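Local atomic coordinates of putative superoxide reductase (Thermotoga maritima, PDB entry 3QZB), a protein that probably reduces superoxide to hydrogen peroxide at an iron centre, using electrons delivered by rubredoxin. Residues H64-K69 against Y126-G131. Sequence-based numbering, arbitrary orientation.
Sequences HIRWIK and YCNIHG. With FE (Fe (III) ion), chain B.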
loop_
_atom_site.group_PDB
_atom_site.type_symbol
_atom_site.label_atom_id
_atom_site.label_comp_id
_atom_site.label_asym_id
_atom_site.label_seq_id
_atom_site.Cartn_x
_atom_site.Cartn_y
_atom_site.Cartn_z
ATOM N N HIS A 64 -3.573 -9.171 14.440
ATOM C CA HIS A 64 -2.592 -8.099 14.406
ATOM C C HIS A 64 -3.159 -6.863 13.770
ATOM O O HIS A 64 -4.099 -6.924 12.968
ATOM C CB HIS A 64 -1.334 -8.570 13.625
ATOM C CG HIS A 64 -1.652 -9.127 12.253
ATOM N ND1 HIS A 64 -1.678 -10.482 12.011
ATOM C CD2 HIS A 64 -1.972 -8.539 11.081
ATOM C CE1 HIS A 64 -2.004 -10.670 10.742
ATOM N NE2 HIS A 64 -2.228 -9.518 10.165
ATOM N N ILE A 65 -2.561 -5.735 14.107
ATOM C CA ILE A 65 -2.835 -4.476 13.376
ATOM C C ILE A 65 -2.079 -4.461 12.067
ATOM O O ILE A 65 -0.888 -4.671 12.002
ATOM C CB ILE A 65 -2.413 -3.283 14.246
ATOM C CG1 ILE A 65 -3.092 -3.303 15.628
ATOM C CG2 ILE A 65 -2.649 -1.959 13.483
ATOM C CD1 ILE A 65 -4.595 -3.339 15.566
ATOM N N ARG A 66 -2.815 -4.253 10.984
ATOM C CA ARG A 66 -2.276 -4.262 9.632
ATOM C C ARG A 66 -1.644 -2.927 9.205
ATOM O O ARG A 66 -0.638 -2.939 8.506
ATOM C CB ARG A 66 -3.418 -4.570 8.660
ATOM C CG ARG A 66 -3.979 -5.992 8.730
ATOM C CD ARG A 66 -3.121 -6.956 7.980
ATOM N NE ARG A 66 -3.674 -8.303 7.879
ATOM C CZ ARG A 66 -4.652 -8.647 7.078
ATOM N NH1 ARG A 66 -5.219 -7.779 6.271
ATOM N NH2 ARG A 66 -5.084 -9.915 7.053
ATOM N N TRP A 67 -2.275 -1.821 9.563
ATOM C CA TRP A 67 -1.840 -0.498 9.085
ATOM C C TRP A 67 -2.419 0.607 9.890
ATOM O O TRP A 67 -3.431 0.477 10.561
ATOM C CB TRP A 67 -2.080 -0.351 7.563
ATOM C CG TRP A 67 -3.471 -0.592 7.034
ATOM C CD1 TRP A 67 -3.859 -1.687 6.320
ATOM C CD2 TRP A 67 -4.680 0.220 7.160
ATOM N NE1 TRP A 67 -5.146 -1.581 5.908
ATOM C CE2 TRP A 67 -5.692 -0.425 6.408
ATOM C CE3 TRP A 67 -5.005 1.414 7.792
ATOM C CZ2 TRP A 67 -6.976 0.096 6.268
ATOM C CZ3 TRP A 67 -6.267 1.924 7.661
ATOM C CH2 TRP A 67 -7.235 1.275 6.895
ATOM N N ILE A 68 -1.760 1.771 9.724
ATOM C CA ILE A 68 -2.250 3.089 10.094
ATOM C C ILE A 68 -2.151 3.937 8.822
ATOM O O ILE A 68 -1.138 3.835 8.107
ATOM C CB ILE A 68 -1.373 3.694 11.186
ATOM C CG1 ILE A 68 -1.625 3.011 12.534
ATOM C CG2 ILE A 68 -1.579 5.232 11.285
ATOM C CD1 ILE A 68 -0.499 3.218 13.533
ATOM N N LYS A 69 -3.170 4.744 8.540
ATOM C CA LYS A 69 -3.019 5.810 7.561
ATOM C C LYS A 69 -3.365 7.092 8.205
ATOM O O LYS A 69 -4.096 7.156 9.199
ATOM C CB LYS A 69 -3.718 5.513 6.225
ATOM C CG LYS A 69 -5.205 5.431 6.277
ATOM C CD LYS A 69 -5.838 5.284 4.889
ATOM C CE LYS A 69 -5.315 4.166 4.006
ATOM N NZ LYS A 69 -5.319 2.798 4.642
ATOM N N TYR A 126 -6.405 -0.220 11.120
ATOM C CA TYR A 126 -7.120 -1.423 10.728
ATOM C C TYR A 126 -6.489 -2.632 11.407
ATOM O O TYR A 126 -5.308 -2.891 11.257
ATOM C CB TYR A 126 -7.048 -1.591 9.190
ATOM C CG TYR A 126 -7.766 -2.820 8.695
ATOM C CD1 TYR A 126 -9.132 -2.979 8.860
ATOM C CD2 TYR A 126 -7.071 -3.829 8.112
ATOM C CE1 TYR A 126 -9.758 -4.157 8.466
ATOM C CE2 TYR A 126 -7.684 -5.020 7.699
ATOM C CZ TYR A 126 -9.022 -5.163 7.902
ATOM O OH TYR A 126 -9.677 -6.348 7.561
ATOM N N CYS A 127 -7.349 -3.381 12.120
ATOM C CA CYS A 127 -7.024 -4.687 12.698
ATOM C C CYS A 127 -7.546 -5.749 11.770
ATOM O O CYS A 127 -8.589 -5.601 11.144
ATOM C CB CYS A 127 -7.679 -4.773 14.074
ATOM S SG CYS A 127 -7.434 -6.442 14.789
ATOM N N ASN A 128 -6.789 -6.822 11.632
ATOM C CA ASN A 128 -7.199 -7.906 10.712
ATOM C C ASN A 128 -8.504 -8.605 11.119
ATOM O O ASN A 128 -9.135 -9.217 10.254
ATOM C CB ASN A 128 -6.094 -8.913 10.454
ATOM C CG ASN A 128 -5.850 -9.851 11.602
ATOM O OD1 ASN A 128 -6.027 -9.494 12.771
ATOM N ND2 ASN A 128 -5.390 -11.070 11.289
ATOM N N ILE A 129 -8.945 -8.473 12.387
ATOM C CA ILE A 129 -10.204 -9.069 12.799
ATOM C C ILE A 129 -11.150 -8.106 13.494
ATOM O O ILE A 129 -12.308 -8.435 13.685
ATOM C CB ILE A 129 -9.975 -10.346 13.685
ATOM C CG1 ILE A 129 -9.400 -9.987 15.045
ATOM C CG2 ILE A 129 -9.150 -11.353 12.918
ATOM C CD1 ILE A 129 -9.095 -11.202 15.936
ATOM N N HIS A 130 -10.701 -6.891 13.891
ATOM C CA HIS A 130 -11.537 -5.947 14.596
ATOM C C HIS A 130 -11.784 -4.636 13.824
ATOM O O HIS A 130 -12.187 -3.620 14.414
ATOM C CB HIS A 130 -10.955 -5.602 15.971
ATOM C CG HIS A 130 -10.873 -6.790 16.891
ATOM N ND1 HIS A 130 -9.675 -7.258 17.427
ATOM C CD2 HIS A 130 -11.864 -7.583 17.402
ATOM C CE1 HIS A 130 -9.958 -8.281 18.209
ATOM N NE2 HIS A 130 -11.252 -8.505 18.222
ATOM N N GLY A 131 -11.583 -4.688 12.507
ATOM C CA GLY A 131 -11.990 -3.583 11.656
ATOM C C GLY A 131 -11.268 -2.266 11.889
ATOM O O GLY A 131 -10.083 -2.227 12.234
HETATM FE FE FE B . -7.678 -6.449 17.110
HETATM O O HOH W 1 -8.492 -7.824 5.951
#
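Trp-67 and Tyr-126 are neighbours on one face of the sheet, on adjacent antiparallel strands of the immunoglobulin-like beta-sandwich, just where the second strand runs out into the iron-binding loop. Tyr-126 CB sits over the centre of the indole six-membered ring, 3.4 Å from its centroid, a CH-pi contact; the phenol ring itself slides past the five-membered ring with little overlap, the planes 27° apart. The indole is brought across by its first torsion, which sets CG between backbone N and carbonyl carbon (chi1 55°). Lys-69 NZ lies over its opposite face. With an alanine in place of Trp-67, Tyr-126 CB would probably lose its aromatic cover and Glu-82 of the second subunit its NE1 partner.

Backbone bonds hold the pair: Arg-66 N to Tyr-126 O, and Tyr-126 N to Trp-67 O. The register slips by one residue between Ile-65 and Trp-67, a beta bulge that leaves Trp-67 N without a partner, and Arg-66 also points at the other strand. Its CB meets the edge of the tyrosine ring, while Asn-128 CB lies over one face of its guanidinium, 3.6 Å from NE. That NE donates to His-64 NE2 at 3.0 Å, nearly in both planes; NH1 bonds Asn-89 O and NH2 forms a salt bridge with Glu-93, both of the third subunit.

The Asn-128 amide stacks on the His-64 imidazole, planes 25° apart, with ND2 3.5 Å from CE1 over the ring face; ND2 donates instead to Glu-62 O, and His-64 ND1 bonds Thr-60 O. His-64 N approaches OD1 from above the carbonyl plane, and Asn-128 N bonds His-64 O. On the sheet's other face, Ile-65 CD1 packs against Cys-127 CB. His-29, His-57, His-63 and His-130 complete the iron site with Cys-127, whose SG binds the metal at 2.3 Å and accepts a bond from Ile-129 N.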